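Long-range contacts in putative glycosyl hydrolase (Bacteroides thetaiotaomicron VPI-5482, PDB 3K11), which is of unknown detailed function but is probably a hydrolase acting on glycosidic bonds: residues Q108-R112 against D161-V166; R196-D202 against Y248-E254; A337-N341 against E409-L413. One frame throughout, in Å; residues are numbered along the deposited sequence.

In the fold
Followed from the N terminus, the chain makes its three contacts in series: each loop closes before the next opens, so none crosses or contains another. Contact 1 closes a mostly helical loop of 48 residues, bringing helix 101-128 against the turn between helices 148-160 and 167-180. Contact 2 then pairs strand 198-200 with strand 247-253 across two intervening helices, making one side of a small three-stranded antiparallel sheet. Contact 3, the widest span with 67 residues between its segments, joins helix 326-342 to helix 400-416 close to the C-terminal end of the helical domain. Contacts 2 and 3 lie on opposite sides of the chain's centre, their own centres about 30 Å apart.

Contact 1 of 3, residues Q108-R112 against D161-V166; sequences QNRFR and DESLPV. With EDO (1,2-ethanediol), chain P.
Asp161 OD2 is held by two side chains of the facing helix, Gln108 through its amide and Arg112 through its guanidinium. Gln108 NE2 comes within 2.9 Å of Asp161 OD2 and uses the anti lone pair, on the side turned from OD1, although the oxygen sits somewhat out of the amide plane. Arg112 NH2 completes a salt bridge to Asp161 OD2 at 3.1 Å; as a hydrogen bond it is bent and weak. The same nitrogen has a straighter bond to a hydroxyl, with Arg112 NH2 3.0 Å from Ser163 OG and the oxygen in the guanidinium plane.

Within the helix, Arg112 grips Gln108 OE1 side-on with NE and NH2, the NE bond to OE1 being 2.8 Å long. That fixes the amide's rotation, with its oxygen given to Arg112 and its nitrogen to Asp161. Asp161 OD1 is engaged in its own turn, a type I beta turn to Leu164: the backbone N of Ser163 meets it from above the carboxylate plane, an Asx turn, and Ser163 OG donates to Asp161 OD1 at 2.6 Å.

Extended from CG to NE, the Arg112 chain carries its guanidinium out to the loop, where Leu164 CA and Pro165 CD cover one face; Arg112 NH1 is 3.6 Å from Pro165 CD. Leu164 splits its methyls, CD1 lying 3.8 Å from Arg112 CG while CD2 stands at the edge of the Phe111 ring. Val166 CG1 touches Phe111 CB, 4.0 Å away.

An ethanediol accepts from Glu162 N. Phe111 and Leu164 also reach helix 148-160, at Ala153, Met154 and Leu157, and Val166 is the N-cap of helix 167-180, so the contact fits helix 101-128 against the joint between those two helices.

Contact 2 of 3, residues R196-D202 against Y248-E254; sequences RNTLWLD and YRHGWVE. With EDO (1,2-ethanediol), chain H.
Backbone bonds join Leu199 and Trp252 in both directions: Leu199 N lies 2.8 Å from Trp252 O, and Trp252 N 3.1 Å from Leu199 O. Further bonds run from Glu254 N to Asn197 O and from Leu201 N to His250 O. Thr198 with Val253 and Trp200 with Gly251 are the non-hydrogen-bonded pairs of this ladder, whose short strand axes run at 169° to each other, nearly antiparallel. Asn197 and Thr198 both face Arg191, a G1 beta bulge.

Among the side-chain bonds, His250 NE2 gives its N-H to Asp202 OD1 at 2.7 Å, in the ring plane and on the syn lone pair, while ND1 bonds to Tyr387 OH. An alanine in place of His250 would probably leave Asp202 OD1 and the Tyr387 hydroxyl without this common partner and open a gap beside Trp200. Strand 198-200 is an outermost strand, within the chain, of a three-stranded antiparallel sheet with strand 247-253 at its centre. Asn197 ND2 reaches Glu254 OE1 in a nearly straight bond of 2.9 Å, from above the carboxylate plane; Asn197 OD1 is bound by Tyr182.

Apolar contacts add to these bonds. Leu201, with CG anti to the backbone N (chi1 -172°), places CD2 3.4 Å from Tyr248 CB. Leu199 CD1 rests 3.8 Å from Trp252 CE3, both residues lying against Arg239 of helix 222-240.

Contact 3 of 3, residues A337-N341 against E409-L413; sequences AHAIN and EMIRL
Ala337 is the small bump here: its methyl sinks into a hollow between Glu409, Met410 and Leu413. Ala337 CB lies 3.7 Å from Glu409 CG and 4.0 Å from Leu413 CD2, with the selenium of Met410, a selenomethionine, making up the third wall. One turn on, Leu413 in turn fills the dip between Ala337, Ile340 and Asn341. With CG anti to its backbone N (chi1 -177°), it forks toward helix 326-342: CD2 leans on Ala337, whereas CD1 presses on Ile340 CG2 at 3.5 Å.

Asn341 is the matching wedge from helix 326-342. Its amide slots between Glu409, Arg412 and Leu413 of helix 400-416, bringing OD1 to 3.3 Å from Leu413 CA and ND2 close over Arg412 CG. The short helix axes approach to 9.1 Å and run in the same general direction at 36°. Two neighbouring, roughly parallel helices of this kind are consistent with one layer of the (alpha/alpha)6 barrel of the six-hairpin clan.

Beside this apolar seam Glu409 lays its chain over helix 326-342, bent at chi2 (66°), with CG against the backbone of His338. The bend lodges its carboxylate between two donors. Asn341 ND2 reaches Glu409 OE2 at 2.9 Å, the bond almost straight and in the amide plane, and His338 ND1 reaches Glu409 OE2 at 3.0 Å, close to its ring plane. They come from opposite faces of the carboxylate, so one oxygen is clasped from both sides. His338 NE2 is bonded in turn to Asp280 OD1, and in the conformer given Arg412 makes a salt bridge to Glu96. Behind the interface, Met410 packs on Ala354 and Trp358 of helix 347-362, where Ile340 also meets Ala347 and Tyr350.

Contact 1 of 3, residues Q108-R112 against D161-V166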
loop_
_atom_site.group_PDB
_atom_site.type_symbol
_atom_site.label_atom_id
_atom_site.label_comp_id
_atom_site.label_asym_id
_atom_site.label_seq_id
_atom_site.Cartn_x
_atom_site.Cartn_y
_atom_site.Cartn_z
ATOM N N GLN A 108 41.595 -13.786 10.267
ATOM C CA GLN A 108 42.656 -14.670 10.767
ATOM C C GLN A 108 43.012 -14.339 12.218
ATOM O O GLN A 108 43.057 -15.210 13.085
ATOM C CB GLN A 108 43.901 -14.537 9.884
ATOM C CG GLN A 108 43.798 -15.184 8.497
ATOM C CD GLN A 108 44.049 -16.678 8.521
ATOM O OE1 GLN A 108 44.425 -17.223 9.555
ATOM N NE2 GLN A 108 43.869 -17.341 7.383
ATOM N N ASN A 109 43.259 -13.064 12.474
ATOM C CA ASN A 109 43.691 -12.635 13.776
ATOM C C ASN A 109 42.659 -12.928 14.853
ATOM O O ASN A 109 42.999 -13.483 15.896
ATOM C CB ASN A 109 44.028 -11.162 13.737
ATOM C CG ASN A 109 44.379 -10.618 15.081
ATOM O OD1 ASN A 109 43.531 -10.058 15.772
ATOM N ND2 ASN A 109 45.639 -10.788 15.482
ATOM N N ARG A 110 41.405 -12.571 14.593
ATOM C CA ARG A 110 40.343 -12.806 15.587
ATOM C C ARG A 110 40.078 -14.288 15.825
ATOM O O ARG A 110 39.917 -14.717 16.970
ATOM C CB ARG A 110 39.051 -12.076 15.208
ATOM C CG ARG A 110 39.177 -10.546 15.080
ATOM C CD ARG A 110 39.917 -9.937 16.213
ATOM N NE ARG A 110 39.824 -8.464 16.220
ATOM C CZ ARG A 110 40.578 -7.644 15.496
ATOM N NH1 ARG A 110 41.438 -8.109 14.592
ATOM N NH2 ARG A 110 40.457 -6.341 15.654
ATOM N N PHE A 111 40.030 -15.067 14.749
ATOM C CA PHE A 111 39.829 -16.511 14.896
ATOM C C PHE A 111 40.973 -17.211 15.595
ATOM O O PHE A 111 40.756 -18.090 16.420
ATOM C CB PHE A 111 39.576 -17.187 13.525
ATOM C CG PHE A 111 38.227 -16.904 12.908
ATOM C CD1 PHE A 111 37.203 -16.299 13.621
ATOM C CD2 PHE A 111 37.966 -17.359 11.623
ATOM C CE1 PHE A 111 35.989 -16.121 13.059
ATOM C CE2 PHE A 111 36.702 -17.166 11.059
ATOM C CZ PHE A 111 35.760 -16.524 11.761
ATOM N N ARG A 112 42.204 -16.829 15.286
ATOM C CA ARG A 112 43.347 -17.453 15.948
ATOM C C ARG A 112 43.367 -17.097 17.447
ATOM O O ARG A 112 43.737 -17.919 18.264
ATOM C CB ARG A 112 44.658 -17.055 15.269
ATOM C CG ARG A 112 44.795 -17.713 13.920
ATOM C CD ARG A 112 45.966 -17.206 13.129
ATOM N NE ARG A 112 45.909 -17.804 11.804
ATOM C CZ ARG A 112 46.403 -18.998 11.487
ATOM N NH1 ARG A 112 47.050 -19.726 12.371
ATOM N NH2 ARG A 112 46.257 -19.463 10.265
ATOM N N ASP A 161 42.530 -22.225 4.429
ATOM C CA ASP A 161 43.777 -22.229 5.176
ATOM C C ASP A 161 43.797 -23.309 6.261
ATOM O O ASP A 161 43.386 -23.096 7.387
ATOM C CB ASP A 161 43.966 -20.869 5.841
ATOM C CG ASP A 161 45.255 -20.765 6.613
ATOM O OD1 ASP A 161 46.075 -21.718 6.588
ATOM O OD2 ASP A 161 45.449 -19.711 7.255
ATOM N N GLU A 162 44.377 -24.449 5.918
ATOM C CA GLU A 162 44.482 -25.587 6.797
ATOM C C GLU A 162 45.265 -25.265 8.062
ATOM O O GLU A 162 45.184 -26.009 9.013
ATOM C CB GLU A 162 45.171 -26.767 6.052
ATOM N N SER A 163 46.039 -24.182 8.088
ATOM C CA SER A 163 46.775 -23.834 9.304
ATOM C C SER A 163 45.896 -23.126 10.351
ATOM O O SER A 163 46.341 -22.907 11.453
ATOM C CB SER A 163 47.962 -22.948 8.989
ATOM O OG SER A 163 47.598 -21.613 8.736
ATOM N N LEU A 164 44.674 -22.766 9.993
ATOM C CA LEU A 164 43.776 -22.034 10.909
ATOM C C LEU A 164 43.246 -23.010 11.965
ATOM O O LEU A 164 42.477 -23.929 11.632
ATOM C CB LEU A 164 42.620 -21.427 10.110
ATOM C CG LEU A 164 41.686 -20.542 10.923
ATOM C CD1 LEU A 164 42.397 -19.278 11.420
ATOM C CD2 LEU A 164 40.397 -20.184 10.116
ATOM N N PRO A 165 43.647 -22.845 13.240
ATOM C CA PRO A 165 43.363 -23.894 14.209
ATOM C C PRO A 165 41.978 -23.826 14.873
ATOM O O PRO A 165 41.858 -23.921 16.102
ATOM C CB PRO A 165 44.522 -23.732 15.204
ATOM C CG PRO A 165 44.692 -22.283 15.256
ATOM C CD PRO A 165 44.441 -21.763 13.855
ATOM N N VAL A 166 40.935 -23.779 14.045
ATOM C CA VAL A 166 39.561 -23.603 14.519
ATOM C C VAL A 166 38.715 -24.884 14.496
ATOM O O VAL A 166 37.507 -24.845 14.772
ATOM C CB VAL A 166 38.848 -22.478 13.745
ATOM C CG1 VAL A 166 39.432 -21.109 14.085
ATOM C CG2 VAL A 166 38.816 -22.738 12.238
HETATM C C1 EDO P . 44.962 -24.759 2.264
HETATM O O1 EDO P . 45.460 -24.749 3.586
HETATM C C2 EDO P . 43.695 -25.590 2.275
HETATM O O2 EDO P . 42.916 -25.076 1.203
#

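Contact 2 of 3, residues R196-D202 against Y248-E254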
loop_
_atom_site.group_PDB
_atom_site.type_symbol
_atom_site.label_atom_id
_atom_site.label_comp_id
_atom_site.label_asym_id
_atom_site.label_seq_id
_atom_site.Cartn_x
_atom_site.Cartn_y
_atom_site.Cartn_z
ATOM N N ARG A 196 5.657 -22.194 22.472
ATOM C CA ARG A 196 6.091 -23.553 22.122
ATOM C C ARG A 196 6.135 -23.721 20.613
ATOM O O ARG A 196 5.305 -23.168 19.886
ATOM C CB ARG A 196 5.127 -24.595 22.647
ATOM C CG ARG A 196 5.118 -24.752 24.140
ATOM C CD ARG A 196 4.667 -26.149 24.501
ATOM N NE ARG A 196 4.426 -26.279 25.936
ATOM C CZ ARG A 196 3.224 -26.282 26.508
ATOM N NH1 ARG A 196 2.097 -26.203 25.790
ATOM N NH2 ARG A 196 3.143 -26.387 27.825
ATOM N N ASN A 197 7.115 -24.482 20.144
ATOM C CA ASN A 197 7.208 -24.872 18.749
ATOM C C ASN A 197 6.988 -23.707 17.794
ATOM O O ASN A 197 6.095 -23.712 16.930
ATOM C CB ASN A 197 6.231 -26.036 18.454
ATOM C CG ASN A 197 6.748 -27.357 19.020
ATOM O OD1 ASN A 197 7.764 -27.387 19.671
ATOM N ND2 ASN A 197 6.100 -28.435 18.701
ATOM N N THR A 198 7.842 -22.708 17.981
ATOM C CA THR A 198 7.857 -21.516 17.121
ATOM C C THR A 198 9.030 -21.558 16.168
ATOM O O THR A 198 10.166 -21.834 16.551
ATOM C CB THR A 198 7.980 -20.235 17.994
ATOM O OG1 THR A 198 6.882 -20.192 18.920
ATOM C CG2 THR A 198 7.968 -19.002 17.152
ATOM N N LEU A 199 8.739 -21.257 14.903
ATOM C CA LEU A 199 9.762 -21.043 13.926
ATOM C C LEU A 199 10.026 -19.539 13.827
ATOM O O LEU A 199 9.097 -18.772 13.717
ATOM C CB LEU A 199 9.384 -21.595 12.571
ATOM C CG LEU A 199 9.148 -23.099 12.418
ATOM C CD1 LEU A 199 8.807 -23.448 10.932
ATOM C CD2 LEU A 199 10.380 -23.919 12.966
ATOM N N TRP A 200 11.310 -19.196 13.818
ATOM C CA TRP A 200 11.817 -17.841 13.586
ATOM C C TRP A 200 12.449 -17.798 12.227
ATOM O O TRP A 200 13.336 -18.602 11.922
ATOM C CB TRP A 200 12.893 -17.527 14.610
ATOM C CG TRP A 200 12.393 -17.260 15.979
ATOM C CD1 TRP A 200 11.667 -18.094 16.792
ATOM C CD2 TRP A 200 12.658 -16.091 16.727
ATOM N NE1 TRP A 200 11.442 -17.489 17.996
ATOM C CE2 TRP A 200 12.054 -16.264 18.000
ATOM C CE3 TRP A 200 13.350 -14.903 16.447
ATOM C CZ2 TRP A 200 12.142 -15.298 19.013
ATOM C CZ3 TRP A 200 13.407 -13.925 17.431
ATOM C CH2 TRP A 200 12.831 -14.139 18.716
ATOM N N LEU A 201 12.038 -16.841 11.412
ATOM C CA LEU A 201 12.626 -16.688 10.079
ATOM C C LEU A 201 14.148 -16.568 10.200
ATOM O O LEU A 201 14.895 -17.087 9.353
ATOM C CB LEU A 201 12.022 -15.461 9.387
ATOM C CG LEU A 201 12.366 -15.264 7.940
ATOM C CD1 LEU A 201 11.976 -16.497 7.097
ATOM C CD2 LEU A 201 11.686 -13.951 7.414
ATOM N N ASP A 202 14.628 -15.897 11.259
ATOM C CA ASP A 202 16.060 -15.681 11.460
ATOM C C ASP A 202 16.813 -16.993 11.451
ATOM O O ASP A 202 17.972 -17.031 11.006
ATOM C CB ASP A 202 16.361 -15.012 12.814
ATOM C CG ASP A 202 15.547 -13.722 13.049
ATOM O OD1 ASP A 202 14.324 -13.798 13.034
ATOM O OD2 ASP A 202 16.127 -12.622 13.196
ATOM N N TYR A 248 8.434 -13.377 3.230
ATOM C CA TYR A 248 8.347 -14.281 4.351
ATOM C C TYR A 248 7.792 -13.603 5.581
ATOM O O TYR A 248 8.075 -12.431 5.846
ATOM C CB TYR A 248 9.727 -14.752 4.720
ATOM C CG TYR A 248 10.324 -15.827 3.818
ATOM C CD1 TYR A 248 11.075 -15.485 2.709
ATOM C CD2 TYR A 248 10.157 -17.176 4.097
ATOM C CE1 TYR A 248 11.658 -16.428 1.923
ATOM C CE2 TYR A 248 10.728 -18.129 3.288
ATOM C CZ TYR A 248 11.483 -17.756 2.217
ATOM O OH TYR A 248 12.051 -18.726 1.434
ATOM N N ARG A 249 6.993 -14.362 6.335
ATOM C CA ARG A 249 6.610 -13.929 7.679
ATOM C C ARG A 249 7.798 -14.088 8.665
ATOM O O ARG A 249 8.582 -15.019 8.554
ATOM C CB ARG A 249 5.379 -14.668 8.175
ATOM C CG ARG A 249 5.337 -16.098 7.954
ATOM C CD ARG A 249 4.114 -16.785 8.602
ATOM N NE ARG A 249 2.867 -16.513 7.916
ATOM C CZ ARG A 249 2.447 -17.022 6.766
ATOM N NH1 ARG A 249 3.150 -17.819 6.012
ATOM N NH2 ARG A 249 1.280 -16.665 6.322
ATOM N N HIS A 250 7.903 -13.204 9.647
ATOM C CA HIS A 250 8.971 -13.317 10.660
ATOM C C HIS A 250 8.793 -14.537 11.561
ATOM O O HIS A 250 9.763 -15.157 11.966
ATOM C CB HIS A 250 9.035 -12.056 11.533
ATOM C CG HIS A 250 10.189 -12.029 12.475
ATOM N ND1 HIS A 250 10.181 -11.297 13.655
ATOM C CD2 HIS A 250 11.389 -12.646 12.414
ATOM C CE1 HIS A 250 11.346 -11.462 14.269
ATOM N NE2 HIS A 250 12.102 -12.276 13.539
ATOM N N GLY A 251 7.539 -14.868 11.869
ATOM C CA GLY A 251 7.300 -15.960 12.789
ATOM C C GLY A 251 6.170 -16.874 12.418
ATOM O O GLY A 251 5.243 -16.542 11.649
ATOM N N TRP A 252 6.218 -18.043 13.017
ATOM C CA TRP A 252 5.212 -19.102 12.782
ATOM C C TRP A 252 5.120 -19.957 14.026
ATOM O O TRP A 252 6.061 -20.651 14.360
ATOM C CB TRP A 252 5.642 -19.975 11.601
ATOM C CG TRP A 252 4.651 -20.988 11.140
ATOM C CD1 TRP A 252 3.671 -20.824 10.181
ATOM C CD2 TRP A 252 4.574 -22.372 11.559
ATOM N NE1 TRP A 252 2.986 -21.999 10.015
ATOM C CE2 TRP A 252 3.534 -22.964 10.836
ATOM C CE3 TRP A 252 5.306 -23.151 12.472
ATOM C CZ2 TRP A 252 3.204 -24.309 10.980
ATOM C CZ3 TRP A 252 4.985 -24.481 12.590
ATOM C CH2 TRP A 252 3.928 -25.029 11.884
ATOM N N VAL A 253 3.959 -19.927 14.672
ATOM C CA VAL A 253 3.710 -20.725 15.875
ATOM C C VAL A 253 2.858 -21.926 15.503
ATOM O O VAL A 253 1.744 -21.803 14.994
ATOM C CB VAL A 253 3.008 -19.889 16.984
ATOM C CG1 VAL A 253 2.681 -20.773 18.211
ATOM C CG2 VAL A 253 3.955 -18.695 17.383
ATOM N N GLU A 254 3.362 -23.102 15.801
ATOM C CA GLU A 254 2.725 -24.327 15.292
ATOM C C GLU A 254 1.293 -24.478 15.727
ATOM O O GLU A 254 0.466 -24.881 14.926
ATOM C CB GLU A 254 3.523 -25.534 15.707
ATOM C CG GLU A 254 3.034 -26.893 15.173
ATOM C CD GLU A 254 3.917 -27.991 15.720
ATOM O OE1 GLU A 254 3.803 -28.295 16.937
ATOM O OE2 GLU A 254 4.740 -28.530 14.926
HETATM C C1 EDO H . -1.058 -13.689 4.453
HETATM O O1 EDO H . -1.339 -15.068 4.137
HETATM C C2 EDO H . -0.284 -13.541 5.758
HETATM O O2 EDO H . -0.707 -14.403 6.827
#

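Contact 3 of 3, residues A337-N341 against E409-L413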
loop_
_atom_site.group_PDB
_atom_site.type_symbol
_atom_site.label_atom_id
_atom_site.label_comp_id
_atom_site.label_asym_id
_atom_site.label_seq_id
_atom_site.Cartn_x
_atom_site.Cartn_y
_atom_site.Cartn_z
ATOM N N ALA A 337 23.422 -8.103 -5.777
ATOM C CA ALA A 337 24.695 -8.031 -6.523
ATOM C C ALA A 337 25.266 -9.435 -6.702
ATOM O O ALA A 337 25.772 -9.780 -7.784
ATOM C CB ALA A 337 25.678 -7.132 -5.788
ATOM N N HIS A 338 25.200 -10.244 -5.641
ATOM C CA HIS A 338 25.736 -11.612 -5.684
ATOM C C HIS A 338 25.016 -12.469 -6.743
ATOM O O HIS A 338 25.649 -13.166 -7.540
ATOM C CB HIS A 338 25.585 -12.269 -4.326
ATOM C CG HIS A 338 26.292 -13.576 -4.207
ATOM N ND1 HIS A 338 27.664 -13.668 -4.312
ATOM C CD2 HIS A 338 25.835 -14.835 -3.977
ATOM C CE1 HIS A 338 28.020 -14.942 -4.194
ATOM N NE2 HIS A 338 26.936 -15.667 -3.962
ATOM N N ALA A 339 23.684 -12.377 -6.729
ATOM C CA ALA A 339 22.836 -13.153 -7.637
ATOM C C ALA A 339 23.096 -12.724 -9.087
ATOM O O ALA A 339 23.072 -13.556 -9.980
ATOM C CB ALA A 339 21.346 -12.976 -7.294
ATOM N N ILE A 340 23.348 -11.433 -9.318
ATOM C CA ILE A 340 23.703 -10.984 -10.664
ATOM C C ILE A 340 25.067 -11.539 -11.047
ATOM O O ILE A 340 25.228 -12.106 -12.164
ATOM C CB ILE A 340 23.749 -9.434 -10.797
ATOM C CG1 ILE A 340 22.346 -8.823 -10.591
ATOM C CG2 ILE A 340 24.276 -9.040 -12.196
ATOM C CD1 ILE A 340 22.347 -7.283 -10.227
ATOM N N ASN A 341 26.024 -11.403 -10.131
ATOM C CA ASN A 341 27.381 -11.910 -10.365
ATOM C C ASN A 341 27.380 -13.404 -10.632
ATOM O O ASN A 341 28.183 -13.880 -11.452
ATOM C CB ASN A 341 28.292 -11.599 -9.183
ATOM C CG ASN A 341 28.615 -10.112 -9.054
ATOM O OD1 ASN A 341 28.610 -9.379 -10.052
ATOM N ND2 ASN A 341 28.991 -9.696 -7.849
ATOM N N GLU A 409 30.625 -6.975 -2.686
ATOM C CA GLU A 409 29.946 -7.556 -3.824
ATOM C C GLU A 409 29.624 -6.512 -4.888
ATOM O O GLU A 409 29.698 -6.779 -6.119
ATOM C CB GLU A 409 28.663 -8.281 -3.360
ATOM C CG GLU A 409 28.204 -9.349 -4.309
ATOM C CD GLU A 409 29.145 -10.537 -4.419
ATOM O OE1 GLU A 409 29.978 -10.729 -3.545
ATOM O OE2 GLU A 409 29.028 -11.248 -5.412
HETATM N N MSE A 410 29.333 -5.301 -4.456
HETATM C CA MSE A 410 29.186 -4.202 -5.415
HETATM C C MSE A 410 30.473 -3.924 -6.177
HETATM O O MSE A 410 30.441 -3.646 -7.393
HETATM C CB MSE A 410 28.702 -2.907 -4.725
HETATM C CG MSE A 410 27.261 -2.886 -4.289
HETATM SE SE MSE A 410 26.023 -3.029 -5.708
HETATM C CE MSE A 410 26.681 -1.687 -6.871
ATOM N N ILE A 411 31.621 -4.052 -5.531
ATOM C CA ILE A 411 32.896 -3.870 -6.239
ATOM C C ILE A 411 33.034 -4.907 -7.352
ATOM O O ILE A 411 33.389 -4.544 -8.491
ATOM C CB ILE A 411 34.106 -3.890 -5.258
ATOM C CG1 ILE A 411 34.080 -2.603 -4.412
ATOM C CG2 ILE A 411 35.509 -4.089 -5.993
ATOM C CD1 ILE A 411 34.921 -2.655 -3.071
ATOM N N ARG A 412 32.735 -6.176 -7.040
ATOM C CA ARG A 412 32.744 -7.237 -8.059
ATOM C C ARG A 412 31.809 -6.878 -9.200
ATOM O O ARG A 412 32.183 -6.943 -10.369
ATOM C CB ARG A 412 32.285 -8.566 -7.468
ATOM C CG ARG A 412 32.175 -9.716 -8.477
ATOM C CD ARG A 412 33.510 -10.293 -8.765
ATOM N NE ARG A 412 33.887 -11.321 -7.792
ATOM C CZ ARG A 412 35.142 -11.709 -7.543
ATOM N NH1 ARG A 412 36.191 -11.136 -8.153
ATOM N NH2 ARG A 412 35.361 -12.663 -6.647
ATOM N N LEU A 413 30.579 -6.525 -8.847
ATOM C CA LEU A 413 29.555 -6.181 -9.862
ATOM C C LEU A 413 30.016 -5.039 -10.770
ATOM O O LEU A 413 29.924 -5.108 -12.029
ATOM C CB LEU A 413 28.239 -5.813 -9.151
ATOM C CG LEU A 413 27.010 -5.490 -10.021
ATOM C CD1 LEU A 413 26.594 -6.714 -10.868
ATOM C CD2 LEU A 413 25.831 -4.980 -9.173
#